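Capsid fiber protein (Bacillus phage phi29, PDB 6QYY) forms the trimeric fibers that decorate the phage head, this portion being the N-terminal base that probably attaches the fiber to the capsid. Local coordinates at residues Ala7-Val13 with Ile27-His32; Ala15-Tyr21 with Pro39-Lys45; Val65-Ile71 with Gly83-Pro87; Gly74-Thr79 with Thr93-Ala98. One frame throughout, in Å; residues are numbered along the deposited sequence.

Contact 1: residues Ala7-Val13 with Ile27-His32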
loop_
_atom_site.group_PDB
_atom_site.type_symbol
_atom_site.label_atom_id
_atom_site.label_comp_id
_atom_site.label_asym_id
_atom_site.label_seq_id
_atom_site.Cartn_x
_atom_site.Cartn_y
_atom_site.Cartn_z
ATOM N N ALA A 7 9.512 -18.916 -7.113
ATOM C CA ALA A 7 8.484 -19.709 -6.468
ATOM C C ALA A 7 8.248 -20.948 -7.314
ATOM O O ALA A 7 8.665 -21.023 -8.470
ATOM C CB ALA A 7 7.191 -18.905 -6.305
ATOM N N ARG A 8 7.572 -21.923 -6.727
ATOM C CA ARG A 8 7.141 -23.112 -7.447
ATOM C C ARG A 8 5.622 -23.128 -7.443
ATOM O O ARG A 8 4.999 -22.864 -6.416
ATOM C CB ARG A 8 7.704 -24.393 -6.806
ATOM C CG ARG A 8 7.383 -25.653 -7.588
ATOM C CD ARG A 8 8.093 -26.887 -7.024
ATOM N NE ARG A 8 9.537 -26.713 -6.828
ATOM C CZ ARG A 8 10.464 -26.933 -7.758
ATOM N NH1 ARG A 8 10.116 -27.319 -8.978
ATOM N NH2 ARG A 8 11.747 -26.761 -7.470
ATOM N N ALA A 9 5.021 -23.415 -8.593
ATOM C CA ALA A 9 3.571 -23.521 -8.667
ATOM C C ALA A 9 3.136 -24.836 -8.040
ATOM O O ALA A 9 3.545 -25.909 -8.493
ATOM C CB ALA A 9 3.107 -23.439 -10.119
ATOM N N LYS A 10 2.307 -24.766 -7.005
ATOM C CA LYS A 10 1.820 -25.995 -6.395
ATOM C C LYS A 10 0.595 -26.555 -7.104
ATOM O O LYS A 10 0.257 -27.727 -6.905
ATOM C CB LYS A 10 1.550 -25.765 -4.902
ATOM C CG LYS A 10 0.134 -25.461 -4.500
ATOM C CD LYS A 10 0.014 -25.672 -2.989
ATOM C CE LYS A 10 -1.414 -25.519 -2.490
ATOM N NZ LYS A 10 -1.575 -26.005 -1.083
ATOM N N SER A 11 -0.049 -25.755 -7.942
ATOM C CA SER A 11 -1.088 -26.202 -8.851
ATOM C C SER A 11 -1.036 -25.261 -10.041
ATOM O O SER A 11 -0.336 -24.246 -10.009
ATOM C CB SER A 11 -2.458 -26.197 -8.179
ATOM O OG SER A 11 -2.653 -24.976 -7.493
ATOM N N ASN A 12 -1.763 -25.598 -11.102
ATOM C CA ASN A 12 -1.684 -24.767 -12.295
ATOM C C ASN A 12 -2.138 -23.343 -11.985
ATOM O O ASN A 12 -3.123 -23.132 -11.275
ATOM C CB ASN A 12 -2.525 -25.370 -13.419
ATOM C CG ASN A 12 -1.949 -26.679 -13.940
ATOM O OD1 ASN A 12 -0.761 -26.765 -14.268
ATOM N ND2 ASN A 12 -2.792 -27.696 -14.033
ATOM N N VAL A 13 -1.393 -22.366 -12.497
ATOM C CA VAL A 13 -1.689 -20.954 -12.279
ATOM C C VAL A 13 -1.919 -20.304 -13.636
ATOM O O VAL A 13 -1.087 -20.426 -14.547
ATOM C CB VAL A 13 -0.562 -20.243 -11.507
ATOM C CG1 VAL A 13 -0.726 -18.723 -11.571
ATOM C CG2 VAL A 13 -0.518 -20.719 -10.054
ATOM N N ILE A 27 11.017 -23.632 -0.412
ATOM C CA ILE A 27 10.611 -22.702 -1.457
ATOM C C ILE A 27 9.187 -22.259 -1.172
ATOM O O ILE A 27 8.404 -22.991 -0.554
ATOM C CB ILE A 27 10.742 -23.348 -2.859
ATOM C CG1 ILE A 27 10.778 -22.272 -3.940
ATOM C CG2 ILE A 27 9.619 -24.387 -3.109
ATOM C CD1 ILE A 27 11.275 -22.782 -5.263
ATOM N N ILE A 28 8.862 -21.034 -1.597
ATOM C CA ILE A 28 7.492 -20.544 -1.559
ATOM C C ILE A 28 6.739 -21.177 -2.706
ATOM O O ILE A 28 7.250 -21.259 -3.826
ATOM C CB ILE A 28 7.435 -19.007 -1.662
ATOM C CG1 ILE A 28 7.890 -18.360 -0.369
ATOM C CG2 ILE A 28 6.009 -18.535 -1.940
ATOM C CD1 ILE A 28 7.008 -18.688 0.851
ATOM N N GLU A 29 5.531 -21.648 -2.433
ATOM C CA GLU A 29 4.671 -22.146 -3.488
ATOM C C GLU A 29 3.564 -21.134 -3.759
ATOM O O GLU A 29 3.137 -20.405 -2.862
ATOM C CB GLU A 29 4.113 -23.531 -3.130
ATOM C CG GLU A 29 5.235 -24.559 -2.993
ATOM C CD GLU A 29 4.749 -25.996 -2.879
ATOM O OE1 GLU A 29 5.482 -26.914 -3.317
ATOM O OE2 GLU A 29 3.643 -26.210 -2.337
ATOM N N ILE A 30 3.158 -21.039 -5.019
ATOM C CA ILE A 30 2.038 -20.193 -5.398
ATOM C C ILE A 30 0.914 -21.075 -5.922
ATOM O O ILE A 30 1.133 -22.181 -6.435
ATOM C CB ILE A 30 2.430 -19.137 -6.454
ATOM C CG1 ILE A 30 2.970 -19.813 -7.707
ATOM C CG2 ILE A 30 3.440 -18.118 -5.888
ATOM C CD1 ILE A 30 3.126 -18.844 -8.896
ATOM N N SER A 31 -0.301 -20.568 -5.790
ATOM C CA SER A 31 -1.491 -21.208 -6.329
ATOM C C SER A 31 -2.562 -20.134 -6.355
ATOM O O SER A 31 -2.394 -19.059 -5.773
ATOM C CB SER A 31 -1.922 -22.425 -5.497
ATOM O OG SER A 31 -2.086 -22.081 -4.136
ATOM N N HIS A 32 -3.661 -20.429 -7.043
ATOM C CA HIS A 32 -4.798 -19.521 -7.035
ATOM C C HIS A 32 -5.278 -19.287 -5.613
ATOM O O HIS A 32 -5.463 -20.235 -4.842
ATOM C CB HIS A 32 -5.933 -20.092 -7.885
ATOM C CG HIS A 32 -5.629 -20.087 -9.344
ATOM N ND1 HIS A 32 -6.237 -20.941 -10.239
ATOM C CD2 HIS A 32 -4.761 -19.338 -10.063
ATOM C CE1 HIS A 32 -5.759 -20.715 -11.450
ATOM N NE2 HIS A 32 -4.864 -19.744 -11.371
HETATM O O HOH W 1 -3.513 -22.831 -8.597
#
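A7-A9 and I28-I30 run as neighbouring parallel strands, R8 level with E29 and A9 with I30, and their short axes diverge by 41°. R8 is gripped at both backbone ends: its N donates to I28 O at 3.0 Å, and its O accepts from I30 N at 2.9 Å. Two residues on, K10 N donates to I30 O, after which 10-13 bends out of the strand.

I30 fills the face that also carries A7 and A9. With CG1 wedged between its own backbone N and carbonyl carbon (chi1 59°), I30 sends CG2 to A7 CB at 3.9 Å and lays CG1 against A9, while CD1 approaches V13 CG2. On the R8 and E29 side, the E29 side chain meets that of K10, just past the strand, roughly at right angles, and the contact falls on the aliphatic part of the lysine: E29 OE2 lies 3.3 Å from K10 CB, whereas K10 NZ stays 5.4 Å from E29 OE2. Past the end of strand 7-9 a water joins the two segments, bonded to S11 OG, donating to N12 O and accepting from H32 N. N12 O also stands over one face of the H32 ring, 3.6 Å from CE1, and H32 NE2 is bonded to M14 N.

This is the one parallel pairing of an otherwise antiparallel five-stranded sheet, with strand 18-23 coming between the two strands in sequence and lying beyond 28-32 in space.

Contact 2: residues Ala15-Tyr21 with Pro39-Lys45. With SO4 (sulfate ion), chain G.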
loop_
_atom_site.group_PDB
_atom_site.type_symbol
_atom_site.label_atom_id
_atom_site.label_comp_id
_atom_site.label_asym_id
_atom_site.label_seq_id
_atom_site.Cartn_x
_atom_site.Cartn_y
_atom_site.Cartn_z
ATOM N N ALA A 15 -2.751 -16.800 -15.996
ATOM C CA ALA A 15 -2.423 -15.382 -15.963
ATOM C C ALA A 15 -3.632 -14.573 -15.518
ATOM O O ALA A 15 -4.783 -14.936 -15.776
ATOM C CB ALA A 15 -1.934 -14.918 -17.339
ATOM N N TYR A 16 -3.360 -13.471 -14.816
ATOM C CA TYR A 16 -4.388 -12.540 -14.356
ATOM C C TYR A 16 -5.315 -13.172 -13.329
ATOM O O TYR A 16 -6.481 -12.792 -13.234
ATOM C CB TYR A 16 -5.197 -11.958 -15.524
ATOM C CG TYR A 16 -4.255 -11.521 -16.615
ATOM C CD1 TYR A 16 -3.261 -10.584 -16.336
ATOM C CD2 TYR A 16 -4.274 -12.112 -17.881
ATOM C CE1 TYR A 16 -2.341 -10.194 -17.295
ATOM C CE2 TYR A 16 -3.345 -11.715 -18.869
ATOM C CZ TYR A 16 -2.388 -10.757 -18.552
ATOM O OH TYR A 16 -1.460 -10.344 -19.476
ATOM N N ARG A 17 -4.800 -14.112 -12.546
ATOM C CA ARG A 17 -5.548 -14.692 -11.445
ATOM C C ARG A 17 -4.884 -14.339 -10.124
ATOM O O ARG A 17 -3.661 -14.165 -10.040
ATOM C CB ARG A 17 -5.659 -16.207 -11.593
ATOM C CG ARG A 17 -6.262 -16.640 -12.921
ATOM C CD ARG A 17 -7.730 -16.279 -13.005
ATOM N NE ARG A 17 -8.315 -16.695 -14.281
ATOM C CZ ARG A 17 -8.859 -17.887 -14.499
ATOM N NH1 ARG A 17 -8.890 -18.788 -13.529
ATOM N NH2 ARG A 17 -9.371 -18.181 -15.689
ATOM N N LEU A 18 -5.711 -14.200 -9.098
ATOM C CA LEU A 18 -5.212 -13.857 -7.774
ATOM C C LEU A 18 -4.443 -15.030 -7.183
ATOM O O LEU A 18 -4.806 -16.193 -7.392
ATOM C CB LEU A 18 -6.379 -13.489 -6.851
ATOM C CG LEU A 18 -7.222 -12.324 -7.386
ATOM C CD1 LEU A 18 -8.597 -12.317 -6.702
ATOM C CD2 LEU A 18 -6.489 -10.991 -7.213
ATOM N N LEU A 19 -3.381 -14.720 -6.438
ATOM C CA LEU A 19 -2.457 -15.725 -5.927
ATOM C C LEU A 19 -2.394 -15.728 -4.403
ATOM O O LEU A 19 -2.528 -14.685 -3.743
ATOM C CB LEU A 19 -1.038 -15.505 -6.450
ATOM C CG LEU A 19 -0.785 -15.565 -7.949
ATOM C CD1 LEU A 19 0.676 -15.163 -8.225
ATOM C CD2 LEU A 19 -1.105 -16.966 -8.476
ATOM N N ALA A 20 -2.178 -16.925 -3.870
ATOM C CA ALA A 20 -1.839 -17.164 -2.474
ATOM C C ALA A 20 -0.412 -17.698 -2.391
ATOM O O ALA A 20 -0.032 -18.603 -3.144
ATOM C CB ALA A 20 -2.807 -18.170 -1.837
ATOM N N TYR A 21 0.367 -17.161 -1.461
ATOM C CA TYR A 21 1.689 -17.702 -1.198
ATOM C C TYR A 21 1.589 -18.735 -0.085
ATOM O O TYR A 21 0.860 -18.540 0.891
ATOM C CB TYR A 21 2.653 -16.594 -0.794
ATOM C CG TYR A 21 2.898 -15.559 -1.851
ATOM C CD1 TYR A 21 2.618 -15.816 -3.189
ATOM C CD2 TYR A 21 3.405 -14.307 -1.508
ATOM C CE1 TYR A 21 2.873 -14.843 -4.174
ATOM C CE2 TYR A 21 3.665 -13.353 -2.476
ATOM C CZ TYR A 21 3.395 -13.614 -3.796
ATOM O OH TYR A 21 3.662 -12.647 -4.737
ATOM N N PRO A 39 -6.247 -12.129 -1.293
ATOM C CA PRO A 39 -5.087 -12.649 -2.016
ATOM C C PRO A 39 -3.797 -12.039 -1.500
ATOM O O PRO A 39 -3.775 -10.964 -0.892
ATOM C CB PRO A 39 -5.352 -12.220 -3.465
ATOM C CG PRO A 39 -6.158 -10.974 -3.330
ATOM C CD PRO A 39 -7.055 -11.219 -2.124
ATOM N N ASP A 40 -2.706 -12.756 -1.749
ATOM C CA ASP A 40 -1.373 -12.241 -1.453
ATOM C C ASP A 40 -0.815 -11.414 -2.607
ATOM O O ASP A 40 -0.166 -10.386 -2.378
ATOM C CB ASP A 40 -0.423 -13.395 -1.126
ATOM C CG ASP A 40 -0.823 -14.140 0.136
ATOM O OD1 ASP A 40 -1.228 -13.474 1.127
ATOM O OD2 ASP A 40 -0.741 -15.391 0.149
ATOM N N TYR A 41 -1.060 -11.836 -3.843
ATOM C CA TYR A 41 -0.611 -11.080 -5.005
ATOM C C TYR A 41 -1.453 -11.529 -6.201
ATOM O O TYR A 41 -2.540 -12.086 -6.024
ATOM C CB TYR A 41 0.910 -11.235 -5.218
ATOM C CG TYR A 41 1.478 -10.056 -6.021
ATOM C CD1 TYR A 41 1.339 -8.748 -5.552
ATOM C CD2 TYR A 41 2.096 -10.248 -7.253
ATOM C CE1 TYR A 41 1.816 -7.659 -6.294
ATOM C CE2 TYR A 41 2.576 -9.167 -8.003
ATOM C CZ TYR A 41 2.429 -7.876 -7.517
ATOM O OH TYR A 41 2.903 -6.801 -8.250
ATOM N N VAL A 42 -0.959 -11.269 -7.413
ATOM C CA VAL A 42 -1.675 -11.546 -8.652
ATOM C C VAL A 42 -0.676 -12.050 -9.690
ATOM O O VAL A 42 0.485 -11.628 -9.725
ATOM C CB VAL A 42 -2.435 -10.297 -9.161
ATOM C CG1 VAL A 42 -1.459 -9.146 -9.449
ATOM C CG2 VAL A 42 -3.281 -10.625 -10.389
ATOM N N ALA A 43 -1.117 -12.981 -10.531
ATOM C CA ALA A 43 -0.237 -13.545 -11.546
ATOM C C ALA A 43 -0.331 -12.710 -12.811
ATOM O O ALA A 43 -1.392 -12.193 -13.162
ATOM C CB ALA A 43 -0.590 -15.010 -11.865
ATOM N N VAL A 44 0.792 -12.556 -13.497
ATOM C CA VAL A 44 0.759 -11.971 -14.831
ATOM C C VAL A 44 1.213 -12.945 -15.894
ATOM O O VAL A 44 1.337 -12.560 -17.063
ATOM C CB VAL A 44 1.572 -10.667 -14.913
ATOM C CG1 VAL A 44 1.017 -9.657 -13.923
ATOM C CG2 VAL A 44 3.045 -10.961 -14.658
ATOM N N LYS A 45 1.494 -14.185 -15.522
ATOM C CA LYS A 45 1.797 -15.223 -16.496
ATOM C C LYS A 45 1.210 -16.541 -16.023
ATOM O O LYS A 45 0.786 -16.694 -14.876
ATOM C CB LYS A 45 3.301 -15.355 -16.751
ATOM C CG LYS A 45 4.169 -15.574 -15.533
ATOM C CD LYS A 45 5.644 -15.304 -15.906
ATOM C CE LYS A 45 6.559 -15.277 -14.689
ATOM N NZ LYS A 45 7.820 -14.500 -14.912
HETATM S S SO4 G . 3.557 -14.642 -11.907
HETATM O O1 SO4 G . 3.193 -13.970 -10.639
HETATM O O2 SO4 G . 4.979 -14.351 -12.195
HETATM O O3 SO4 G . 3.373 -16.109 -11.780
HETATM O O4 SO4 G . 2.699 -14.122 -12.996
#
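D40 turns its CG away from its own carbonyl carbon and alongside its backbone N (chi1 -64°), and Y21 has the same first torsion (chi1 -63°); the carboxylate thereby arrives at Y21 N while the D40 methylene lies over the Y21 ring. The motif is a classic beta bulge in an antiparallel pair: D40 and Y41 both face L19, whose O accepts from D40 N at 2.8 Å and from Y41 N at 3.2 Å.

The side chains of D40 and Y21 run antiparallel alongside each other, with D40 CB 4.1 Å from the Y21 ring centroid and 18° off its normal, a CH-pi contact. D40 OD2 accepts a hydrogen bond from Y21 N on its anti lone pair, at 2.6 Å, and so extends the pairing beyond the short strand 41-42. L19 N returns a bond to Y41 O, and farther along A43 N donates to R17 O and Y16 N to A43 O, the last from well above the carbonyl plane. L18 packs on P39 through CB, and L19 lays CD1 against A43 N, while both its methyls reach A43 CB.

Y21 and Y41 extend together in the same direction, and the Y41 hydroxyl is bonded to Y58 N. Y21 OH, by contrast, is buried 3.1 Å from Y41 CB without a polar partner in the model. Beside A43 a sulfate, probably from the crystallisation liquor, sets O4 against the start of K45, 2.8 Å from K45 N.

Contact 3: residues Val65-Ile71 with Gly83-Pro87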
loop_
_atom_site.group_PDB
_atom_site.type_symbol
_atom_site.label_atom_id
_atom_site.label_comp_id
_atom_site.label_asym_id
_atom_site.label_seq_id
_atom_site.Cartn_x
_atom_site.Cartn_y
_atom_site.Cartn_z
ATOM N N VAL A 65 -7.364 -8.326 -13.192
ATOM C CA VAL A 65 -7.787 -9.662 -12.782
ATOM C C VAL A 65 -8.957 -10.129 -13.644
ATOM O O VAL A 65 -9.849 -9.347 -13.986
ATOM C CB VAL A 65 -8.197 -9.712 -11.291
ATOM C CG1 VAL A 65 -8.465 -11.156 -10.883
ATOM C CG2 VAL A 65 -7.100 -9.109 -10.401
ATOM N N ILE A 66 -8.975 -11.420 -13.968
ATOM C CA ILE A 66 -10.119 -11.991 -14.676
ATOM C C ILE A 66 -11.356 -11.968 -13.780
ATOM O O ILE A 66 -11.309 -12.386 -12.617
ATOM C CB ILE A 66 -9.808 -13.428 -15.131
ATOM C CG1 ILE A 66 -8.619 -13.438 -16.121
ATOM C CG2 ILE A 66 -11.028 -14.038 -15.786
ATOM C CD1 ILE A 66 -8.914 -12.726 -17.389
ATOM N N ALA A 67 -12.476 -11.489 -14.329
ATOM C CA ALA A 67 -13.747 -11.498 -13.604
ATOM C C ALA A 67 -14.339 -12.903 -13.545
ATOM O O ALA A 67 -14.494 -13.572 -14.574
ATOM C CB ALA A 67 -14.745 -10.553 -14.272
ATOM N N GLY A 68 -14.705 -13.341 -12.341
ATOM C CA GLY A 68 -15.413 -14.606 -12.202
ATOM C C GLY A 68 -16.907 -14.540 -12.435
ATOM O O GLY A 68 -17.543 -15.588 -12.559
ATOM N N SER A 69 -17.468 -13.335 -12.479
ATOM C CA SER A 69 -18.857 -13.085 -12.848
ATOM C C SER A 69 -18.949 -11.617 -13.253
ATOM O O SER A 69 -17.956 -10.888 -13.214
ATOM C CB SER A 69 -19.819 -13.442 -11.708
ATOM O OG SER A 69 -19.464 -12.777 -10.506
ATOM N N ASP A 70 -20.144 -11.186 -13.653
ATOM C CA ASP A 70 -20.294 -9.827 -14.163
ATOM C C ASP A 70 -19.988 -8.812 -13.066
ATOM O O ASP A 70 -20.494 -8.910 -11.945
ATOM C CB ASP A 70 -21.708 -9.608 -14.709
ATOM C CG ASP A 70 -21.940 -10.302 -16.054
ATOM O OD1 ASP A 70 -21.061 -11.076 -16.497
ATOM O OD2 ASP A 70 -23.009 -10.074 -16.665
ATOM N N ILE A 71 -19.139 -7.846 -13.391
ATOM C CA ILE A 71 -18.706 -6.830 -12.444
ATOM C C ILE A 71 -19.124 -5.471 -12.990
ATOM O O ILE A 71 -18.957 -5.196 -14.185
ATOM C CB ILE A 71 -17.186 -6.896 -12.195
ATOM C CG1 ILE A 71 -16.810 -8.147 -11.387
ATOM C CG2 ILE A 71 -16.695 -5.642 -11.484
ATOM C CD1 ILE A 71 -15.314 -8.416 -11.328
ATOM N N GLY A 83 -9.308 -18.274 -8.602
ATOM C CA GLY A 83 -8.508 -17.062 -8.509
ATOM C C GLY A 83 -9.033 -15.874 -9.284
ATOM O O GLY A 83 -8.286 -14.915 -9.526
ATOM N N THR A 84 -10.294 -15.912 -9.694
ATOM C CA THR A 84 -10.900 -14.768 -10.341
ATOM C C THR A 84 -11.338 -13.764 -9.282
ATOM O O THR A 84 -11.269 -14.019 -8.074
ATOM C CB THR A 84 -12.091 -15.205 -11.198
ATOM O OG1 THR A 84 -13.116 -15.803 -10.372
ATOM C CG2 THR A 84 -11.654 -16.207 -12.239
ATOM N N ALA A 85 -11.786 -12.603 -9.745
ATOM C CA ALA A 85 -12.351 -11.577 -8.880
ATOM C C ALA A 85 -13.858 -11.510 -9.085
ATOM O O ALA A 85 -14.334 -11.557 -10.223
ATOM C CB ALA A 85 -11.730 -10.213 -9.171
ATOM N N VAL A 86 -14.608 -11.405 -7.986
ATOM C CA VAL A 86 -16.077 -11.352 -8.065
ATOM C C VAL A 86 -16.604 -10.333 -7.069
ATOM O O VAL A 86 -15.953 -10.002 -6.067
ATOM C CB VAL A 86 -16.726 -12.730 -7.784
ATOM C CG1 VAL A 86 -16.249 -13.777 -8.799
ATOM C CG2 VAL A 86 -16.453 -13.166 -6.344
ATOM N N PRO A 87 -17.805 -9.804 -7.331
ATOM C CA PRO A 87 -18.441 -8.902 -6.362
ATOM C C PRO A 87 -18.739 -9.599 -5.040
ATOM O O PRO A 87 -18.987 -10.806 -4.981
ATOM C CB PRO A 87 -19.740 -8.485 -7.063
ATOM C CG PRO A 87 -19.497 -8.741 -8.515
ATOM C CD PRO A 87 -18.605 -9.939 -8.562
#
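A85 is held through both of its backbone polar atoms: its O accepts from G68 N at 2.8 Å, and its N donates to I66 O at 2.9 Å. The G68 donor lies above the A85 carbonyl plane, and I71 CD1 also closes on this oxygen, at 3.5 Å. A67, between the two anchor points, makes a single backbone bridge with A85.

G68 is pressed closely, with T84 OG1 3.2 Å and V86 CG1 3.6 Å from its CA. A chi1 of 62° folds T84 OG1 back over its own main chain, which brings it beside G68 while it bonds to K81 O. Toward the two ends the contacts are mainly apolar: V65 CG1 meets A85 CB, and the side chain of I71 crosses the P87 ring at a slant, CG1 to CD at 3.8 Å. P87 CD also touches S69 OG, and S69 N is buried with no partner in the model.

Strands 62-66 and 85-87 are the two outermost strands of the antiparallel sheet, so this bridge brings its edges together. V65 and I71 also lean on strand 107-112, V86 meets T78 of strand 76-79, and I66 pairs with Y16.

Contact 4: residues Gly74-Thr79 with Thr93-Ala98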
loop_
_atom_site.group_PDB
_atom_site.type_symbol
_atom_site.label_atom_id
_atom_site.label_comp_id
_atom_site.label_asym_id
_atom_site.label_seq_id
_atom_site.Cartn_x
_atom_site.Cartn_y
_atom_site.Cartn_z
ATOM N N GLY A 74 -17.498 0.171 -9.639
ATOM C CA GLY A 74 -17.773 0.490 -8.254
ATOM C C GLY A 74 -18.064 -0.697 -7.357
ATOM O O GLY A 74 -18.164 -0.511 -6.136
ATOM N N ASP A 75 -18.205 -1.904 -7.916
ATOM C CA ASP A 75 -18.400 -3.096 -7.095
ATOM C C ASP A 75 -17.200 -3.319 -6.186
ATOM O O ASP A 75 -16.051 -3.185 -6.610
ATOM C CB ASP A 75 -18.588 -4.335 -7.979
ATOM C CG ASP A 75 -20.005 -4.468 -8.519
ATOM O OD1 ASP A 75 -20.888 -3.691 -8.091
ATOM O OD2 ASP A 75 -20.230 -5.353 -9.379
ATOM N N ASN A 76 -17.468 -3.683 -4.937
ATOM C CA ASN A 76 -16.424 -4.226 -4.088
ATOM C C ASN A 76 -16.173 -5.684 -4.441
ATOM O O ASN A 76 -17.106 -6.433 -4.743
ATOM C CB ASN A 76 -16.808 -4.096 -2.622
ATOM C CG ASN A 76 -17.103 -2.675 -2.242
ATOM O OD1 ASN A 76 -16.222 -1.821 -2.324
ATOM N ND2 ASN A 76 -18.338 -2.404 -1.828
ATOM N N LEU A 77 -14.905 -6.083 -4.385
ATOM C CA LEU A 77 -14.446 -7.344 -4.953
ATOM C C LEU A 77 -13.742 -8.206 -3.919
ATOM O O LEU A 77 -13.023 -7.695 -3.052
ATOM C CB LEU A 77 -13.475 -7.085 -6.116
ATOM C CG LEU A 77 -14.062 -6.291 -7.276
ATOM C CD1 LEU A 77 -13.013 -6.096 -8.368
ATOM C CD2 LEU A 77 -15.295 -6.993 -7.859
ATOM N N THR A 78 -13.923 -9.523 -4.056
ATOM C CA THR A 78 -13.191 -10.558 -3.332
ATOM C C THR A 78 -12.787 -11.653 -4.315
ATOM O O THR A 78 -13.111 -11.602 -5.502
ATOM C CB THR A 78 -14.040 -11.158 -2.200
ATOM O OG1 THR A 78 -13.208 -11.965 -1.349
ATOM C CG2 THR A 78 -15.143 -12.030 -2.789
ATOM N N THR A 79 -12.079 -12.658 -3.809
ATOM C CA THR A 79 -11.673 -13.784 -4.638
ATOM C C THR A 79 -12.860 -14.704 -4.915
ATOM O O THR A 79 -13.584 -15.092 -3.993
ATOM C CB THR A 79 -10.563 -14.563 -3.938
ATOM O OG1 THR A 79 -9.505 -13.670 -3.594
ATOM C CG2 THR A 79 -10.018 -15.656 -4.843
ATOM N N THR A 93 -13.908 -9.612 3.508
ATOM C CA THR A 93 -13.260 -10.299 2.396
ATOM C C THR A 93 -12.962 -9.383 1.224
ATOM O O THR A 93 -12.413 -9.851 0.215
ATOM C CB THR A 93 -14.117 -11.462 1.886
ATOM O OG1 THR A 93 -15.301 -10.935 1.273
ATOM C CG2 THR A 93 -14.482 -12.423 3.032
ATOM N N VAL A 94 -13.309 -8.102 1.318
ATOM C CA VAL A 94 -13.035 -7.170 0.232
ATOM C C VAL A 94 -11.547 -6.863 0.181
ATOM O O VAL A 94 -10.914 -6.600 1.212
ATOM C CB VAL A 94 -13.852 -5.885 0.410
ATOM C CG1 VAL A 94 -13.404 -4.846 -0.597
ATOM C CG2 VAL A 94 -15.331 -6.182 0.245
ATOM N N PHE A 95 -10.974 -6.889 -1.020
ATOM C CA PHE A 95 -9.599 -6.460 -1.211
ATOM C C PHE A 95 -9.479 -5.341 -2.229
ATOM O O PHE A 95 -8.372 -4.840 -2.441
ATOM C CB PHE A 95 -8.688 -7.639 -1.626
ATOM C CG PHE A 95 -8.858 -8.086 -3.065
ATOM C CD1 PHE A 95 -8.062 -7.555 -4.086
ATOM C CD2 PHE A 95 -9.777 -9.077 -3.394
ATOM C CE1 PHE A 95 -8.218 -7.973 -5.413
ATOM C CE2 PHE A 95 -9.939 -9.499 -4.713
ATOM C CZ PHE A 95 -9.157 -8.943 -5.728
ATOM N N GLY A 96 -10.574 -4.909 -2.840
ATOM C CA GLY A 96 -10.473 -3.849 -3.824
ATOM C C GLY A 96 -11.839 -3.513 -4.367
ATOM O O GLY A 96 -12.847 -4.109 -3.980
ATOM N N TYR A 97 -11.862 -2.534 -5.273
ATOM C CA TYR A 97 -13.101 -2.138 -5.916
ATOM C C TYR A 97 -12.855 -1.928 -7.400
ATOM O O TYR A 97 -11.765 -1.523 -7.818
ATOM C CB TYR A 97 -13.708 -0.864 -5.275
ATOM C CG TYR A 97 -12.796 0.339 -5.221
ATOM C CD1 TYR A 97 -12.703 1.211 -6.298
ATOM C CD2 TYR A 97 -12.046 0.621 -4.081
ATOM C CE1 TYR A 97 -11.882 2.330 -6.253
ATOM C CE2 TYR A 97 -11.225 1.741 -4.019
ATOM C CZ TYR A 97 -11.143 2.587 -5.113
ATOM O OH TYR A 97 -10.326 3.682 -5.070
ATOM N N ALA A 98 -13.881 -2.212 -8.194
ATOM C CA ALA A 98 -13.741 -2.156 -9.640
ATOM C C ALA A 98 -13.874 -0.721 -10.127
ATOM O O ALA A 98 -14.755 0.013 -9.680
ATOM C CB ALA A 98 -14.804 -3.033 -10.305
#
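The F95 ring turns an edge to the backbone of T78, with CE2 3.6 Å from T78 C and that carbon in the ring plane; CE2 also approaches T79 N. The first torsion of F95 (chi1 75°) swings the ring back along the opposing strand, where CD2 lies 3.5 Å from L77 O. Farther along, the N76 amide and the Y97 ring are almost perpendicular, their planes 88° apart, and N76 OD1 comes no nearer than Y97 CB; that oxygen is bonded to L117 N.

Backbone bonds run the length of the contact. G74 N reaches A98 O at 2.7 Å, A98 N donates to D75 O, L77 N to G96 O at 2.9 Å, and F95 N to L77 O. Beyond them a side chain takes over, T78 OG1 donating to T93 O at 2.7 Å from above the carbonyl plane. L77 CD1 rests on A98 CB, and N76 CB packs against V94 CG2 at 3.8 Å.

G74 has a positive phi of 95°, a conformation suited to glycine. Y97 packs on Y21 of the third subunit, and D75, its OD2 bonded to K72 N, uses OD1 to bond Q23 NE2 of that subunit, so one end of the pair belongs to the trimer interface. The geometry is that of a strongly twisted antiparallel pair, strands 76-79 and 96-98 in the middle of an all-antiparallel five-stranded sheet.

Overall arrangement
From the N terminus, contact 1 closes the loop from strand 3-9 to strand 28-32, and contact 2 opens inside that loop and closes beyond it, so the two cross and share one mixed sheet through neighbouring strands 18-23 and 28-32. Contacts 3 and 4 follow in series and cross in the same way, meeting in the antiparallel sheet where strand 85-87 lies beside 76-79. Contact 2 lies near the centre of the chain; contacts 2 and 3 each touch all the others, and L18 N probably bonds to G83 O between them. Contacts 1 and 4 do not touch. Contacts 1, 2 and 4 also reach neighbouring subunits of the trimer.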